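Local structure of copper-containing nitrite reductase (Hyphomicrobium denitrificans 1NES1, 6TFO) at residues 350-364 against 395-408. The protein probably reduces nitrite to nitric oxide at copper sites, taking the electron from a reduced cytochrome c. Residues are numbered along the deposited sequence; the frame is centred on the assembly and turned at random.
Sequences ETVRIFFGVGGPNFT and SVPPGGATIVDFKL
Arg353 packs along Ile403 on two neighbouring antiparallel strands, 351-360 and 400-407, of a cupredoxin-type β-sandwich. The strand directions differ by 163°, and paired backbone hydrogen bonds such as Val352 N to Phe406 O, 2.8 Å, zip them together. The Arg353 side chain is worth tracing outward. Its CB sits 4.0 Å from Val404 O; CG then lies over one face of the Phe355 ring, toward its rim, while also meeting Ile403 CG2, and CD presses on that same methyl at 3.3 Å. There the chain bends (chi3 46°), and the guanidinium leaves the pair: NH1 makes a salt bridge with Glu294 and NH2 hydrogen-bonds to Pro289 O. Ile403 turns its other branch to Phe355, CG1 lying 3.7 Å from ring atom CD1. Shortening Ile403 to an alanine is likely to open a gap beside the Arg353 methylenes and Phe355 ring atoms CD1 and CE1, leaving both less firmly supported on that side. Beyond, Phe355 and Ala401 pack on strand 277-283. On the reverse face, Val352 CB stands over one face of the Phe406 ring, near its rim, and ring atom CE1 meets Ile354 CD1 at 4.0 Å. At the far end a type II turn, Pro397 to Gly400, brings Gly399 close to a bound copper and its ligand His262. Gly399 N hydrogen-bonds to Val358 O, and the chain 361-364 curls round Pro398: ring CB touches Pro361 O at 3.6 Å, CD Thr364 OG1 at 3.4 Å.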
loop_
_atom_site.group_PDB
_atom_site.type_symbol
_atom_site.label_atom_id
_atom_site.label_comp_id
_atom_site.label_asym_id
_atom_site.label_seq_id
_atom_site.Cartn_x
_atom_site.Cartn_y
_atom_site.Cartn_z
ATOM N N GLU C 350 -47.059 -7.154 -38.764
ATOM C CA GLU C 350 -47.704 -7.294 -37.431
ATOM C C GLU C 350 -47.502 -6.012 -36.624
ATOM O O GLU C 350 -46.399 -5.418 -36.694
ATOM C CB GLU C 350 -47.133 -8.466 -36.649
ATOM C CG GLU C 350 -47.508 -9.819 -37.196
ATOM C CD GLU C 350 -46.898 -10.946 -36.394
ATOM O OE1 GLU C 350 -47.309 -12.089 -36.557
ATOM O OE2 GLU C 350 -46.009 -10.664 -35.585
ATOM N N THR C 351 -48.539 -5.589 -35.905
ATOM C CA THR C 351 -48.422 -4.638 -34.777
ATOM C C THR C 351 -47.983 -5.440 -33.550
ATOM O O THR C 351 -48.615 -6.471 -33.256
ATOM C CB THR C 351 -49.725 -3.880 -34.520
ATOM O OG1 THR C 351 -50.693 -4.913 -34.337
ATOM C CG2 THR C 351 -50.091 -2.929 -35.640
ATOM N N VAL C 352 -46.920 -4.982 -32.896
ATOM C CA VAL C 352 -46.267 -5.644 -31.739
ATOM C C VAL C 352 -46.461 -4.742 -30.519
ATOM O O VAL C 352 -46.273 -3.500 -30.657
ATOM C CB VAL C 352 -44.778 -5.876 -32.037
ATOM C CG1 VAL C 352 -44.033 -6.338 -30.793
ATOM C CG2 VAL C 352 -44.604 -6.853 -33.186
ATOM N N ARG C 353 -46.858 -5.326 -29.392
ATOM C CA ARG C 353 -46.873 -4.618 -28.088
ATOM C C ARG C 353 -45.809 -5.245 -27.176
ATOM O O ARG C 353 -45.820 -6.482 -27.007
ATOM C CB ARG C 353 -48.248 -4.657 -27.411
ATOM C CG ARG C 353 -48.185 -4.231 -25.952
ATOM C CD ARG C 353 -49.507 -3.822 -25.367
ATOM N NE ARG C 353 -50.525 -4.782 -25.717
ATOM C CZ ARG C 353 -51.661 -4.501 -26.338
ATOM N NH1 ARG C 353 -52.504 -5.477 -26.606
ATOM N NH2 ARG C 353 -51.973 -3.260 -26.661
ATOM N N ILE C 354 -44.956 -4.415 -26.572
ATOM C CA ILE C 354 -44.018 -4.834 -25.487
ATOM C C ILE C 354 -44.502 -4.228 -24.164
ATOM O O ILE C 354 -44.549 -2.984 -24.058
ATOM C CB ILE C 354 -42.572 -4.424 -25.809
ATOM C CG1 ILE C 354 -42.124 -4.937 -27.183
ATOM C CG2 ILE C 354 -41.650 -4.876 -24.689
ATOM C CD1 ILE C 354 -40.782 -4.433 -27.636
ATOM N N PHE C 355 -44.894 -5.084 -23.215
ATOM C CA PHE C 355 -44.989 -4.739 -21.778
ATOM C C PHE C 355 -43.567 -4.726 -21.205
ATOM O O PHE C 355 -42.949 -5.806 -21.086
ATOM C CB PHE C 355 -45.856 -5.742 -21.022
ATOM C CG PHE C 355 -47.265 -5.842 -21.526
ATOM C CD1 PHE C 355 -48.188 -4.870 -21.211
ATOM C CD2 PHE C 355 -47.656 -6.906 -22.308
ATOM C CE1 PHE C 355 -49.492 -4.959 -21.681
ATOM C CE2 PHE C 355 -48.960 -6.995 -22.770
ATOM C CZ PHE C 355 -49.876 -6.024 -22.457
ATOM N N PHE C 356 -43.056 -3.532 -20.903
ATOM C CA PHE C 356 -41.664 -3.297 -20.444
ATOM C C PHE C 356 -41.690 -2.669 -19.055
ATOM O O PHE C 356 -42.233 -1.567 -18.901
ATOM C CB PHE C 356 -40.886 -2.387 -21.394
ATOM C CG PHE C 356 -39.480 -2.116 -20.924
ATOM C CD1 PHE C 356 -38.509 -3.095 -21.000
ATOM C CD2 PHE C 356 -39.138 -0.894 -20.368
ATOM C CE1 PHE C 356 -37.220 -2.845 -20.550
ATOM C CE2 PHE C 356 -37.853 -0.647 -19.916
ATOM C CZ PHE C 356 -36.895 -1.626 -20.000
ATOM N N GLY C 357 -41.071 -3.350 -18.092
ATOM C CA GLY C 357 -40.947 -2.849 -16.714
ATOM C C GLY C 357 -39.525 -2.942 -16.203
ATOM O O GLY C 357 -38.776 -3.803 -16.670
ATOM N N VAL C 358 -39.174 -2.083 -15.261
ATOM C CA VAL C 358 -37.844 -2.090 -14.602
ATOM C C VAL C 358 -38.052 -2.546 -13.160
ATOM O O VAL C 358 -38.599 -1.755 -12.355
ATOM C CB VAL C 358 -37.196 -0.696 -14.679
ATOM C CG1 VAL C 358 -35.808 -0.706 -14.079
ATOM C CG2 VAL C 358 -37.151 -0.191 -16.108
ATOM N N GLY C 359 -37.660 -3.788 -12.871
ATOM C CA GLY C 359 -37.485 -4.303 -11.499
ATOM C C GLY C 359 -36.433 -3.487 -10.777
ATOM O O GLY C 359 -36.684 -3.047 -9.622
ATOM N N GLY C 360 -35.320 -3.230 -11.462
ATOM C CA GLY C 360 -34.206 -2.408 -10.942
ATOM C C GLY C 360 -33.183 -3.265 -10.206
ATOM O O GLY C 360 -32.633 -4.186 -10.805
ATOM N N PRO C 361 -32.914 -3.024 -8.898
ATOM C CA PRO C 361 -33.664 -2.072 -8.077
ATOM C C PRO C 361 -33.377 -0.568 -8.203
ATOM O O PRO C 361 -34.078 0.174 -7.552
ATOM C CB PRO C 361 -33.215 -2.445 -6.657
ATOM C CG PRO C 361 -31.795 -2.888 -6.841
ATOM C CD PRO C 361 -31.861 -3.696 -8.123
ATOM N N ASN C 362 -32.382 -0.139 -8.986
ATOM C CA ASN C 362 -31.842 1.236 -8.807
ATOM C C ASN C 362 -31.883 2.094 -10.074
ATOM O O ASN C 362 -32.075 3.302 -9.886
ATOM C CB ASN C 362 -30.442 1.171 -8.220
ATOM C CG ASN C 362 -30.498 0.735 -6.776
ATOM O OD1 ASN C 362 -31.300 1.251 -6.016
ATOM N ND2 ASN C 362 -29.650 -0.199 -6.392
ATOM N N PHE C 363 -31.714 1.527 -11.277
ATOM C CA PHE C 363 -31.432 2.290 -12.517
ATOM C C PHE C 363 -32.684 2.464 -13.407
ATOM O O PHE C 363 -33.424 1.476 -13.668
ATOM C CB PHE C 363 -30.304 1.604 -13.282
ATOM C CG PHE C 363 -28.950 1.858 -12.686
ATOM C CD1 PHE C 363 -28.532 1.165 -11.566
ATOM C CD2 PHE C 363 -28.119 2.829 -13.214
ATOM C CE1 PHE C 363 -27.301 1.431 -10.999
ATOM C CE2 PHE C 363 -26.890 3.092 -12.640
ATOM C CZ PHE C 363 -26.481 2.387 -11.544
ATOM N N THR C 364 -32.858 3.689 -13.923
ATOM C CA THR C 364 -33.880 4.103 -14.924
ATOM C C THR C 364 -33.408 3.690 -16.321
ATOM O O THR C 364 -32.287 4.046 -16.711
ATOM C CB THR C 364 -34.130 5.612 -14.819
ATOM O OG1 THR C 364 -34.686 5.865 -13.524
ATOM C CG2 THR C 364 -35.089 6.145 -15.857
ATOM N N SER C 395 -37.852 6.930 -20.957
ATOM C CA SER C 395 -37.379 6.721 -19.559
ATOM C C SER C 395 -38.409 5.898 -18.786
ATOM O O SER C 395 -39.552 6.349 -18.695
ATOM C CB SER C 395 -37.150 8.026 -18.837
ATOM O OG SER C 395 -36.154 8.785 -19.482
ATOM N N VAL C 396 -38.014 4.754 -18.232
ATOM C CA VAL C 396 -38.847 3.916 -17.325
ATOM C C VAL C 396 -38.085 3.806 -16.009
ATOM O O VAL C 396 -36.973 3.270 -15.961
ATOM C CB VAL C 396 -39.117 2.531 -17.936
ATOM C CG1 VAL C 396 -40.071 1.713 -17.076
ATOM C CG2 VAL C 396 -39.612 2.630 -19.363
ATOM N N PRO C 397 -38.651 4.305 -14.890
ATOM C CA PRO C 397 -37.954 4.245 -13.611
ATOM C C PRO C 397 -38.008 2.843 -13.028
ATOM O O PRO C 397 -38.828 2.031 -13.430
ATOM C CB PRO C 397 -38.734 5.224 -12.732
ATOM C CG PRO C 397 -40.150 5.158 -13.287
ATOM C CD PRO C 397 -39.994 4.892 -14.772
ATOM N N PRO C 398 -37.141 2.528 -12.049
ATOM C CA PRO C 398 -37.320 1.319 -11.250
ATOM C C PRO C 398 -38.669 1.401 -10.525
ATOM O O PRO C 398 -39.007 2.477 -10.086
ATOM C CB PRO C 398 -36.152 1.380 -10.251
ATOM C CG PRO C 398 -35.817 2.862 -10.181
ATOM C CD PRO C 398 -36.004 3.358 -11.603
ATOM N N GLY C 399 -39.389 0.283 -10.412
ATOM C CA GLY C 399 -40.767 0.244 -9.881
ATOM C C GLY C 399 -41.751 0.939 -10.819
ATOM O O GLY C 399 -42.889 1.263 -10.392
ATOM N N GLY C 400 -41.315 1.162 -12.057
ATOM C CA GLY C 400 -42.142 1.673 -13.157
ATOM C C GLY C 400 -42.215 0.660 -14.288
ATOM O O GLY C 400 -41.345 -0.251 -14.394
ATOM N N ALA C 401 -43.252 0.799 -15.104
ATOM C CA ALA C 401 -43.468 0.016 -16.337
ATOM C C ALA C 401 -44.175 0.924 -17.332
ATOM O O ALA C 401 -44.631 1.993 -16.935
ATOM C CB ALA C 401 -44.273 -1.231 -16.047
ATOM N N THR C 402 -44.161 0.512 -18.588
ATOM C CA THR C 402 -44.796 1.194 -19.730
ATOM C C THR C 402 -45.286 0.124 -20.710
ATOM O O THR C 402 -45.028 -1.095 -20.479
ATOM C CB THR C 402 -43.854 2.196 -20.415
ATOM O OG1 THR C 402 -44.614 3.016 -21.311
ATOM C CG2 THR C 402 -42.755 1.538 -21.213
ATOM N N ILE C 403 -46.006 0.591 -21.724
ATOM C CA ILE C 403 -46.430 -0.204 -22.897
ATOM C C ILE C 403 -45.964 0.576 -24.113
ATOM O O ILE C 403 -46.186 1.792 -24.141
ATOM C CB ILE C 403 -47.952 -0.403 -22.877
ATOM C CG1 ILE C 403 -48.380 -1.253 -21.677
ATOM C CG2 ILE C 403 -48.429 -0.977 -24.198
ATOM C CD1 ILE C 403 -49.867 -1.229 -21.399
ATOM N N VAL C 404 -45.300 -0.089 -25.041
ATOM C CA VAL C 404 -44.986 0.485 -26.371
ATOM C C VAL C 404 -45.596 -0.460 -27.406
ATOM O O VAL C 404 -45.631 -1.674 -27.144
ATOM C CB VAL C 404 -43.475 0.671 -26.588
ATOM C CG1 VAL C 404 -42.876 1.634 -25.574
ATOM C CG2 VAL C 404 -42.735 -0.655 -26.587
ATOM N N ASP C 405 -46.080 0.088 -28.516
ATOM C CA ASP C 405 -46.443 -0.718 -29.707
ATOM C C ASP C 405 -45.881 -0.032 -30.950
ATOM O O ASP C 405 -45.585 1.173 -30.906
ATOM C CB ASP C 405 -47.948 -1.003 -29.756
ATOM C CG ASP C 405 -48.855 0.219 -29.741
ATOM O OD1 ASP C 405 -48.790 1.023 -30.724
ATOM O OD2 ASP C 405 -49.632 0.345 -28.755
ATOM N N PHE C 406 -45.706 -0.808 -32.002
ATOM C CA PHE C 406 -45.252 -0.334 -33.325
ATOM C C PHE C 406 -45.664 -1.392 -34.347
ATOM O O PHE C 406 -45.933 -2.558 -33.953
ATOM C CB PHE C 406 -43.750 -0.062 -33.290
ATOM C CG PHE C 406 -42.943 -1.208 -32.734
ATOM C CD1 PHE C 406 -42.728 -1.324 -31.371
ATOM C CD2 PHE C 406 -42.430 -2.183 -33.575
ATOM C CE1 PHE C 406 -42.007 -2.386 -30.860
ATOM C CE2 PHE C 406 -41.725 -3.257 -33.061
ATOM C CZ PHE C 406 -41.511 -3.352 -31.705
ATOM N N LYS C 407 -45.764 -0.986 -35.612
ATOM C CA LYS C 407 -46.029 -1.910 -36.740
ATOM C C LYS C 407 -44.686 -2.264 -37.346
ATOM O O LYS C 407 -43.879 -1.346 -37.602
ATOM C CB LYS C 407 -46.953 -1.335 -37.823
ATOM C CG LYS C 407 -47.633 -2.397 -38.682
ATOM C CD LYS C 407 -48.187 -1.918 -39.990
ATOM C CE LYS C 407 -49.115 -2.935 -40.618
ATOM N NZ LYS C 407 -50.063 -2.307 -41.568
ATOM N N LEU C 408 -44.476 -3.560 -37.537
ATOM C CA LEU C 408 -43.317 -4.078 -38.283
ATOM C C LEU C 408 -43.613 -3.861 -39.759
ATOM O O LEU C 408 -44.244 -4.725 -40.376
ATOM C CB LEU C 408 -43.119 -5.546 -37.912
ATOM C CG LEU C 408 -42.676 -5.762 -36.468
ATOM C CD1 LEU C 408 -42.623 -7.247 -36.145
ATOM C CD2 LEU C 408 -41.333 -5.085 -36.228
#